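Local structure of putative dehydratase (Mesorhizobium loti, 2POZ) at residues Y11-G16 / E376-A381; G117-D122 / L321-T326; E183-R188 / I216-K221. The protein is of unknown function but belongs to the mandelate racemase/muconate lactonizing enzyme group of the enolase superfamily and is probably a lyase. All blocks are in the same frame, centred on the assembly; numbering follows the deposited sequence.

Interaction 1. Residues Y11-G16 / E376-A381; sequences YLLKSG and EPYLWA
Tyr11 and Leu379 form an antiparallel, non-hydrogen-bonded strand pair that joins the end of strand 5-12 to the start of strand 379-383. Their CA atoms are 4.4 Å apart, and both side chains lie on the same face of the sheet. Just past this pair Leu12 N donates to Tyr378 O at 3.0 Å, with an N-H...O angle of 159°. Tyr378 O also receives a CA-H...O contact from Tyr11.

The Tyr11 ring is met over one face by CD1 of Leu379, a CH-pi contact 4.1 Å from the ring centroid. The carboxylate of Glu376 comes to the ring edge, its plane nearly perpendicular to the ring. Glu376 OE1 is still 4.0 Å from Tyr11 OH, and that hydroxyl has a weak hydrogen bond to Glu24 instead.

Tyr378 lies across the strand end. Its CG is anti to its carbonyl carbon (chi1 -61°), which sets the ring against Leu13 and Lys14. Leu13 CG sits 3.9 Å from Tyr378 CD2, the two side chains crossing at about a right angle. Lys14 N stands over one ring face, and Pro377 CB over the opposite one. A water links the far end, 2.9 Å from Lys14 O and 3.1 Å from Tyr378 OH.

Leu12 and Trp380 run side by side and point the same way, with Leu12 CD2 3.8 Å from Trp380 CD1. Both also touch Thr46 of helix 45-59, and Trp380 packs on Trp380 of a neighbouring subunit. Trp380 and Ala381 both face Ile10, which makes a classic beta bulge. Here a strand near the C-terminus completes the antiparallel sheet of the N-terminal capping domain, an arrangement characteristic of the enolase superfamily.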
loop_
_atom_site.group_PDB
_atom_site.type_symbol
_atom_site.label_atom_id
_atom_site.label_comp_id
_atom_site.label_asym_id
_atom_site.label_seq_id
_atom_site.Cartn_x
_atom_site.Cartn_y
_atom_site.Cartn_z
ATOM N N TYR A 11 -8.702 -40.150 -25.920
ATOM C CA TYR A 11 -7.643 -41.148 -25.875
ATOM C C TYR A 11 -6.727 -40.921 -24.679
ATOM O O TYR A 11 -6.291 -39.796 -24.435
ATOM C CB TYR A 11 -6.819 -41.062 -27.168
ATOM C CG TYR A 11 -7.649 -41.163 -28.433
ATOM C CD1 TYR A 11 -7.842 -42.390 -29.068
ATOM C CD2 TYR A 11 -8.275 -40.035 -28.976
ATOM C CE1 TYR A 11 -8.642 -42.496 -30.216
ATOM C CE2 TYR A 11 -9.078 -40.129 -30.127
ATOM C CZ TYR A 11 -9.254 -41.365 -30.736
ATOM O OH TYR A 11 -10.046 -41.474 -31.858
ATOM N N LEU A 12 -6.455 -41.988 -23.931
ATOM C CA LEU A 12 -5.564 -41.927 -22.780
ATOM C C LEU A 12 -4.401 -42.849 -23.136
ATOM O O LEU A 12 -4.463 -44.053 -22.936
ATOM C CB LEU A 12 -6.275 -42.416 -21.516
ATOM C CG LEU A 12 -5.458 -42.508 -20.224
ATOM C CD1 LEU A 12 -4.712 -41.210 -19.955
ATOM C CD2 LEU A 12 -6.395 -42.839 -19.070
ATOM N N LEU A 13 -3.345 -42.270 -23.683
ATOM C CA LEU A 13 -2.194 -43.050 -24.102
ATOM C C LEU A 13 -1.227 -43.493 -23.023
ATOM O O LEU A 13 -1.182 -42.953 -21.919
ATOM C CB LEU A 13 -1.380 -42.283 -25.145
ATOM C CG LEU A 13 -1.813 -42.239 -26.613
ATOM C CD1 LEU A 13 -3.152 -41.553 -26.746
ATOM C CD2 LEU A 13 -0.751 -41.500 -27.417
ATOM N N LYS A 14 -0.459 -44.513 -23.383
ATOM C CA LYS A 14 0.616 -45.027 -22.556
ATOM C C LYS A 14 1.725 -44.806 -23.562
ATOM O O LYS A 14 1.814 -45.521 -24.556
ATOM C CB LYS A 14 0.469 -46.523 -22.264
ATOM C CG LYS A 14 1.611 -47.065 -21.394
ATOM C CD LYS A 14 1.499 -48.561 -21.120
ATOM C CE LYS A 14 1.952 -49.385 -22.314
ATOM N NZ LYS A 14 2.079 -50.831 -21.967
ATOM N N SER A 15 2.540 -43.785 -23.343
ATOM C CA SER A 15 3.617 -43.486 -24.276
ATOM C C SER A 15 4.906 -43.275 -23.503
ATOM O O SER A 15 5.245 -42.147 -23.135
ATOM C CB SER A 15 3.272 -42.229 -25.077
ATOM O OG SER A 15 4.234 -41.978 -26.084
ATOM N N GLY A 16 5.623 -44.369 -23.256
ATOM C CA GLY A 16 6.859 -44.268 -22.506
ATOM C C GLY A 16 6.528 -43.859 -21.085
ATOM O O GLY A 16 5.613 -44.410 -20.477
ATOM N N GLU A 376 -5.835 -45.319 -31.695
ATOM C CA GLU A 376 -7.073 -46.079 -31.546
ATOM C C GLU A 376 -7.033 -47.101 -30.403
ATOM O O GLU A 376 -8.024 -47.273 -29.693
ATOM C CB GLU A 376 -7.421 -46.769 -32.868
ATOM C CG GLU A 376 -8.772 -47.473 -32.887
ATOM C CD GLU A 376 -9.929 -46.558 -32.514
ATOM O OE1 GLU A 376 -9.875 -45.347 -32.836
ATOM O OE2 GLU A 376 -10.904 -47.060 -31.909
ATOM N N PRO A 377 -5.890 -47.790 -30.205
ATOM C CA PRO A 377 -5.799 -48.775 -29.122
ATOM C C PRO A 377 -5.986 -48.132 -27.747
ATOM O O PRO A 377 -6.288 -48.813 -26.765
ATOM C CB PRO A 377 -4.386 -49.343 -29.281
ATOM C CG PRO A 377 -4.128 -49.214 -30.742
ATOM C CD PRO A 377 -4.681 -47.829 -31.045
ATOM N N TYR A 378 -5.812 -46.817 -27.687
ATOM C CA TYR A 378 -5.925 -46.095 -26.429
ATOM C C TYR A 378 -7.239 -45.326 -26.252
ATOM O O TYR A 378 -7.390 -44.529 -25.316
ATOM C CB TYR A 378 -4.711 -45.176 -26.289
ATOM C CG TYR A 378 -3.415 -45.963 -26.268
ATOM C CD1 TYR A 378 -3.059 -46.734 -25.157
ATOM C CD2 TYR A 378 -2.582 -46.004 -27.389
ATOM C CE1 TYR A 378 -1.903 -47.531 -25.166
ATOM C CE2 TYR A 378 -1.434 -46.795 -27.408
ATOM C CZ TYR A 378 -1.102 -47.555 -26.295
ATOM O OH TYR A 378 0.028 -48.343 -26.328
ATOM N N LEU A 379 -8.192 -45.581 -27.146
ATOM C CA LEU A 379 -9.503 -44.948 -27.066
ATOM C C LEU A 379 -10.012 -45.215 -25.659
ATOM O O LEU A 379 -10.079 -46.359 -25.237
ATOM C CB LEU A 379 -10.455 -45.573 -28.092
ATOM C CG LEU A 379 -11.865 -44.987 -28.191
ATOM C CD1 LEU A 379 -11.794 -43.503 -28.591
ATOM C CD2 LEU A 379 -12.666 -45.785 -29.223
ATOM N N TRP A 380 -10.375 -44.160 -24.940
ATOM C CA TRP A 380 -10.845 -44.284 -23.563
ATOM C C TRP A 380 -12.347 -44.007 -23.438
ATOM O O TRP A 380 -13.015 -44.528 -22.549
ATOM C CB TRP A 380 -10.063 -43.306 -22.684
ATOM C CG TRP A 380 -10.276 -43.455 -21.210
ATOM C CD1 TRP A 380 -9.666 -44.358 -20.373
ATOM C CD2 TRP A 380 -11.119 -42.645 -20.382
ATOM N NE1 TRP A 380 -10.075 -44.147 -19.078
ATOM C CE2 TRP A 380 -10.966 -43.102 -19.055
ATOM C CE3 TRP A 380 -11.986 -41.569 -20.633
ATOM C CZ2 TRP A 380 -11.649 -42.523 -17.978
ATOM C CZ3 TRP A 380 -12.660 -40.993 -19.569
ATOM C CH2 TRP A 380 -12.487 -41.472 -18.252
ATOM N N ALA A 381 -12.875 -43.170 -24.318
ATOM C CA ALA A 381 -14.300 -42.864 -24.294
ATOM C C ALA A 381 -14.716 -42.237 -25.611
ATOM O O ALA A 381 -13.911 -41.583 -26.275
ATOM C CB ALA A 381 -14.631 -41.919 -23.129
HETATM O O HOH W 1 3.011 -47.698 -25.954
#

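Interaction 2. Residues G117-D122 / L321-T326; sequences GGKIRD and LEANIT
Lys119 and Asn324 bring the two backbones to a CA-CA distance of 4.9 Å, where the irregular segment 117-122 passes the C-terminal end of helix 312-324. Ile120 N donates to Ala323 O at 2.8 Å. Gly117 leaves the preceding helix with positive phi in a Schellman motif.

Arg121 hydrogen-bonds to two backbone carbonyls near the end of the helix. Its CG stands between the backbone N and the carbonyl carbon (chi1 51°), and a bend at chi3 helps bring the guanidinium over to the other segment. Arg121 NH1 donates to Glu322 O at 2.6 Å and to Ile325 O at 2.8 Å. NH2 also reaches Ile325 O, so this one oxygen is gripped end-on by two nitrogens. It lies in the guanidinium plane, whereas Glu322 O is tilted out of it. The three bonds would hold the flat group against turning, and its positive charge probably suits the negative end of the helix dipole. CG2 of Ile120 lies over one guanidinium face.

Asn324 ND2 donates to Gly118 O at 2.7 Å, in that carbonyl's plane. OD1 of the same buried amide accepts from Lys291, so both its ends are engaged, and Thr326 OG1 bonds to Glu298. Ile120 CD1 presses against Thr326 CG2 at 3.3 Å, a tight carbon pair, with Glu69 and Arg174 of two different neighbouring subunits also packing on Thr326.

The loop connects helix 112-115 to strand 123-128. Tyr113 of that helix packs on Lys119, Ala323 and Asn324, while helix 287-298 contacts Leu321 and Ile325.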
loop_
_atom_site.group_PDB
_atom_site.type_symbol
_atom_site.label_atom_id
_atom_site.label_comp_id
_atom_site.label_asym_id
_atom_site.label_seq_id
_atom_site.Cartn_x
_atom_site.Cartn_y
_atom_site.Cartn_z
ATOM N N GLY A 117 -3.402 -13.574 -36.847
ATOM C CA GLY A 117 -2.757 -12.348 -37.276
ATOM C C GLY A 117 -1.470 -12.574 -38.041
ATOM O O GLY A 117 -0.651 -11.661 -38.194
ATOM N N GLY A 118 -1.272 -13.797 -38.514
ATOM C CA GLY A 118 -0.077 -14.087 -39.283
ATOM C C GLY A 118 1.147 -14.485 -38.482
ATOM O O GLY A 118 1.153 -14.479 -37.251
ATOM N N LYS A 119 2.202 -14.810 -39.219
ATOM C CA LYS A 119 3.462 -15.253 -38.653
ATOM C C LYS A 119 4.456 -14.111 -38.442
ATOM O O LYS A 119 4.416 -13.099 -39.138
ATOM C CB LYS A 119 4.074 -16.294 -39.594
ATOM C CG LYS A 119 5.393 -16.866 -39.139
ATOM C CD LYS A 119 6.131 -17.496 -40.311
ATOM C CE LYS A 119 5.318 -18.589 -40.977
ATOM N NZ LYS A 119 6.020 -19.101 -42.189
ATOM N N ILE A 120 5.343 -14.290 -37.471
ATOM C CA ILE A 120 6.381 -13.312 -37.172
ATOM C C ILE A 120 7.750 -13.967 -37.381
ATOM O O ILE A 120 8.734 -13.288 -37.678
ATOM C CB ILE A 120 6.301 -12.815 -35.708
ATOM C CG1 ILE A 120 5.070 -11.938 -35.518
ATOM C CG2 ILE A 120 7.561 -12.032 -35.353
ATOM C CD1 ILE A 120 4.957 -11.360 -34.123
ATOM N N ARG A 121 7.801 -15.287 -37.235
ATOM C CA ARG A 121 9.050 -16.035 -37.388
ATOM C C ARG A 121 8.817 -17.386 -38.078
ATOM O O ARG A 121 7.747 -17.988 -37.945
ATOM C CB ARG A 121 9.697 -16.238 -36.005
ATOM C CG ARG A 121 8.750 -16.823 -34.965
ATOM C CD ARG A 121 9.346 -16.802 -33.562
ATOM N NE ARG A 121 9.398 -15.459 -32.979
ATOM C CZ ARG A 121 8.357 -14.814 -32.456
ATOM N NH1 ARG A 121 7.152 -15.374 -32.432
ATOM N NH2 ARG A 121 8.526 -13.603 -31.944
ATOM N N ASP A 122 9.814 -17.856 -38.822
ATOM C CA ASP A 122 9.696 -19.134 -39.528
ATOM C C ASP A 122 10.269 -20.308 -38.744
ATOM O O ASP A 122 10.136 -21.454 -39.154
ATOM C CB ASP A 122 10.399 -19.064 -40.888
ATOM C CG ASP A 122 9.804 -18.008 -41.798
ATOM O OD1 ASP A 122 8.572 -18.021 -42.008
ATOM O OD2 ASP A 122 10.572 -17.166 -42.303
ATOM N N LEU A 321 1.297 -21.063 -31.759
ATOM C CA LEU A 321 1.350 -19.878 -30.916
ATOM C C LEU A 321 2.688 -19.152 -31.045
ATOM O O LEU A 321 2.730 -17.937 -31.248
ATOM C CB LEU A 321 1.122 -20.279 -29.453
ATOM C CG LEU A 321 1.194 -19.200 -28.368
ATOM C CD1 LEU A 321 -0.173 -18.576 -28.165
ATOM C CD2 LEU A 321 1.678 -19.825 -27.064
ATOM N N GLU A 322 3.779 -19.904 -30.936
ATOM C CA GLU A 322 5.113 -19.326 -30.998
ATOM C C GLU A 322 5.439 -18.695 -32.343
ATOM O O GLU A 322 6.378 -17.904 -32.462
ATOM C CB GLU A 322 6.149 -20.391 -30.635
ATOM C CG GLU A 322 5.828 -21.075 -29.314
ATOM C CD GLU A 322 6.841 -22.136 -28.928
ATOM O OE1 GLU A 322 7.290 -22.890 -29.821
ATOM O OE2 GLU A 322 7.174 -22.222 -27.726
ATOM N N ALA A 323 4.669 -19.041 -33.363
ATOM C CA ALA A 323 4.898 -18.464 -34.682
ATOM C C ALA A 323 4.271 -17.071 -34.727
ATOM O O ALA A 323 4.700 -16.210 -35.501
ATOM C CB ALA A 323 4.262 -19.340 -35.757
ATOM N N ASN A 324 3.293 -16.848 -33.852
ATOM C CA ASN A 324 2.526 -15.604 -33.839
ATOM C C ASN A 324 2.767 -14.541 -32.758
ATOM O O ASN A 324 2.673 -13.345 -33.047
ATOM C CB ASN A 324 1.039 -15.993 -33.882
ATOM C CG ASN A 324 0.102 -14.803 -33.799
ATOM O OD1 ASN A 324 -0.311 -14.400 -32.715
ATOM N ND2 ASN A 324 -0.243 -14.240 -34.947
ATOM N N ILE A 325 3.077 -14.944 -31.529
ATOM C CA ILE A 325 3.268 -13.963 -30.463
ATOM C C ILE A 325 4.489 -13.066 -30.634
ATOM O O ILE A 325 5.555 -13.497 -31.087
ATOM C CB ILE A 325 3.320 -14.637 -29.066
ATOM C CG1 ILE A 325 4.393 -15.724 -29.042
ATOM C CG2 ILE A 325 1.954 -15.227 -28.723
ATOM C CD1 ILE A 325 4.593 -16.340 -27.672
ATOM N N THR A 326 4.322 -11.805 -30.258
ATOM C CA THR A 326 5.391 -10.832 -30.389
ATOM C C THR A 326 6.432 -10.907 -29.273
ATOM O O THR A 326 7.576 -10.500 -29.476
ATOM C CB THR A 326 4.812 -9.402 -30.455
ATOM O OG1 THR A 326 3.886 -9.223 -29.384
ATOM C CG2 THR A 326 4.073 -9.181 -31.763
#

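Interaction 3. Residues E183-R188 / I216-K221; sequences ELAYRR and IRFCRK
Tyr186 and Lys221 make the charged and CH-pi part of this helix-helix contact. The lysine chain crosses the tyrosine at about a right angle and lies over one ring face. Lys221 CE is 3.7 Å from the centroid of the Tyr186 ring, a CH-pi contact. Lys221 NZ stands 4.5 Å from that Tyr186 centroid and 7° off the ring normal, a cation-pi interaction. Glu183 OE1 is also 4.5 Å from Lys221 NZ, too far for a salt bridge. Glu183 OE2 instead binds Arg187 NE at 2.6 Å, and the Arg187 guanidinium has Tyr186 CE2 over its centre.

The apolar part is made by Phe218. With CG anti to the backbone N (chi1 -177°), its ring reaches helix 179-196, placing CE1 3.7 Å from Ala185 CB. Tyr186 N lies at the edge of this ring.

Without the ring, as with an alanine at Tyr186, the Lys221 chain would probably lose its aromatic platform and be freer to turn.

The axes of segments 183-188 and 216-221 approach to 10.7 Å and cross at -31°. Leu161 packs on Ala185, and Leu225 on Tyr186. Strand 201-205 comes between the helices in sequence, giving the helix-strand-helix succession of a TIM-type barrel.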
loop_
_atom_site.group_PDB
_atom_site.type_symbol
_atom_site.label_atom_id
_atom_site.label_comp_id
_atom_site.label_asym_id
_atom_site.label_seq_id
_atom_site.Cartn_x
_atom_site.Cartn_y
_atom_site.Cartn_z
ATOM N N GLU A 183 23.859 -29.095 -0.422
ATOM C CA GLU A 183 25.210 -28.949 -0.974
ATOM C C GLU A 183 25.320 -29.745 -2.268
ATOM O O GLU A 183 25.940 -29.306 -3.235
ATOM C CB GLU A 183 26.251 -29.454 0.030
ATOM C CG GLU A 183 27.665 -29.640 -0.535
ATOM C CD GLU A 183 28.316 -28.345 -1.013
ATOM O OE1 GLU A 183 27.811 -27.248 -0.685
ATOM O OE2 GLU A 183 29.355 -28.429 -1.709
ATOM N N LEU A 184 24.711 -30.926 -2.270
ATOM C CA LEU A 184 24.720 -31.791 -3.436
ATOM C C LEU A 184 23.965 -31.102 -4.583
ATOM O O LEU A 184 24.359 -31.194 -5.745
ATOM C CB LEU A 184 24.072 -33.128 -3.064
ATOM C CG LEU A 184 24.093 -34.323 -4.020
ATOM C CD1 LEU A 184 23.032 -34.141 -5.061
ATOM C CD2 LEU A 184 25.472 -34.481 -4.643
ATOM N N ALA A 185 22.887 -30.398 -4.249
ATOM C CA ALA A 185 22.102 -29.691 -5.257
ATOM C C ALA A 185 23.009 -28.674 -5.944
ATOM O O ALA A 185 23.010 -28.544 -7.169
ATOM C CB ALA A 185 20.920 -28.976 -4.602
ATOM N N TYR A 186 23.787 -27.958 -5.141
ATOM C CA TYR A 186 24.698 -26.959 -5.669
ATOM C C TYR A 186 25.767 -27.584 -6.573
ATOM O O TYR A 186 26.096 -27.035 -7.630
ATOM C CB TYR A 186 25.382 -26.208 -4.525
ATOM C CG TYR A 186 26.546 -25.369 -4.995
ATOM C CD1 TYR A 186 26.339 -24.173 -5.681
ATOM C CD2 TYR A 186 27.861 -25.803 -4.800
ATOM C CE1 TYR A 186 27.418 -23.426 -6.165
ATOM C CE2 TYR A 186 28.943 -25.071 -5.280
ATOM C CZ TYR A 186 28.717 -23.887 -5.959
ATOM O OH TYR A 186 29.792 -23.165 -6.423
ATOM N N ARG A 187 26.305 -28.729 -6.154
ATOM C CA ARG A 187 27.335 -29.415 -6.926
ATOM C C ARG A 187 26.779 -29.902 -8.256
ATOM O O ARG A 187 27.497 -29.939 -9.253
ATOM C CB ARG A 187 27.910 -30.598 -6.133
ATOM C CG ARG A 187 28.664 -30.176 -4.875
ATOM C CD ARG A 187 29.883 -29.330 -5.218
ATOM N NE ARG A 187 30.449 -28.670 -4.040
ATOM C CZ ARG A 187 31.490 -27.842 -4.065
ATOM N NH1 ARG A 187 32.097 -27.563 -5.212
ATOM N NH2 ARG A 187 31.915 -27.280 -2.941
ATOM N N ARG A 188 25.502 -30.278 -8.273
ATOM C CA ARG A 188 24.878 -30.735 -9.506
ATOM C C ARG A 188 24.824 -29.582 -10.508
ATOM O O ARG A 188 25.121 -29.762 -11.692
ATOM C CB ARG A 188 23.458 -31.245 -9.243
ATOM C CG ARG A 188 23.363 -32.587 -8.535
ATOM C CD ARG A 188 21.907 -32.872 -8.181
ATOM N NE ARG A 188 21.688 -34.221 -7.668
ATOM C CZ ARG A 188 20.620 -34.582 -6.964
ATOM N NH1 ARG A 188 19.683 -33.682 -6.685
ATOM N NH2 ARG A 188 20.474 -35.842 -6.554
ATOM N N ILE A 216 16.181 -18.680 -1.163
ATOM C CA ILE A 216 16.940 -17.468 -1.441
ATOM C C ILE A 216 18.427 -17.806 -1.298
ATOM O O ILE A 216 19.236 -17.471 -2.159
ATOM C CB ILE A 216 16.561 -16.351 -0.447
ATOM C CG1 ILE A 216 15.151 -15.844 -0.755
ATOM C CG2 ILE A 216 17.572 -15.207 -0.521
ATOM C CD1 ILE A 216 14.614 -14.880 0.277
ATOM N N ARG A 217 18.770 -18.494 -0.216
ATOM C CA ARG A 217 20.153 -18.884 0.021
ATOM C C ARG A 217 20.709 -19.681 -1.162
ATOM O O ARG A 217 21.804 -19.401 -1.639
ATOM C CB ARG A 217 20.251 -19.709 1.304
ATOM C CG ARG A 217 21.626 -20.317 1.571
ATOM C CD ARG A 217 21.654 -20.966 2.943
ATOM N NE ARG A 217 21.947 -19.992 3.991
ATOM C CZ ARG A 217 21.370 -19.962 5.190
ATOM N NH1 ARG A 217 20.442 -20.854 5.520
ATOM N NH2 ARG A 217 21.735 -19.039 6.066
ATOM N N PHE A 218 19.948 -20.662 -1.641
ATOM C CA PHE A 218 20.389 -21.491 -2.764
ATOM C C PHE A 218 20.558 -20.700 -4.068
ATOM O O PHE A 218 21.531 -20.899 -4.792
ATOM C CB PHE A 218 19.405 -22.646 -2.990
ATOM C CG PHE A 218 19.822 -23.598 -4.081
ATOM C CD1 PHE A 218 20.896 -24.465 -3.897
ATOM C CD2 PHE A 218 19.144 -23.629 -5.294
ATOM C CE1 PHE A 218 21.284 -25.351 -4.912
ATOM C CE2 PHE A 218 19.527 -24.511 -6.314
ATOM C CZ PHE A 218 20.594 -25.370 -6.121
ATOM N N CYS A 219 19.619 -19.806 -4.366
ATOM C CA CYS A 219 19.700 -19.013 -5.589
ATOM C C CYS A 219 20.911 -18.080 -5.570
ATOM O O CYS A 219 21.540 -17.836 -6.599
ATOM C CB CYS A 219 18.411 -18.211 -5.783
ATOM S SG CYS A 219 16.968 -19.261 -6.157
ATOM N N ARG A 220 21.231 -17.551 -4.400
ATOM C CA ARG A 220 22.387 -16.674 -4.295
ATOM C C ARG A 220 23.660 -17.491 -4.497
ATOM O O ARG A 220 24.609 -17.027 -5.120
ATOM C CB ARG A 220 22.411 -15.983 -2.929
ATOM C CG ARG A 220 21.387 -14.857 -2.806
ATOM C CD ARG A 220 21.372 -14.262 -1.401
ATOM N NE ARG A 220 20.489 -13.102 -1.328
ATOM C CZ ARG A 220 19.954 -12.644 -0.203
ATOM N NH1 ARG A 220 20.213 -13.253 0.947
ATOM N NH2 ARG A 220 19.146 -11.588 -0.230
ATOM N N LYS A 221 23.672 -18.715 -3.979
ATOM C CA LYS A 221 24.846 -19.564 -4.117
ATOM C C LYS A 221 25.140 -19.905 -5.569
ATOM O O LYS A 221 26.300 -19.883 -5.976
ATOM C CB LYS A 221 24.674 -20.852 -3.309
ATOM C CG LYS A 221 25.958 -21.660 -3.129
ATOM C CD LYS A 221 25.748 -22.794 -2.131
ATOM C CE LYS A 221 27.018 -23.621 -1.935
ATOM N NZ LYS A 221 28.164 -22.798 -1.436
#

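How the interactions relate
Along the chain the contacts are enclosed one within another. Interaction 1 joins residues near the two chain ends, interaction 2 spans 117 to 326, and interaction 3 lies within that span. The centres of interactions 1 and 2 are about 32 Å apart, those of 2 and 3 about 37 Å, and those of 1 and 3 about 40 Å. Interaction 1 belongs to the antiparallel sheet of the capping domain. Interaction 3 joins two helices of the barrel domain. Interaction 2 ties the loop after helix 112-115 to barrel helix 312-324. Interactions 1 and 2 bring together parts distant in sequence, while 3 is local. All three lie near other subunits of the octamer.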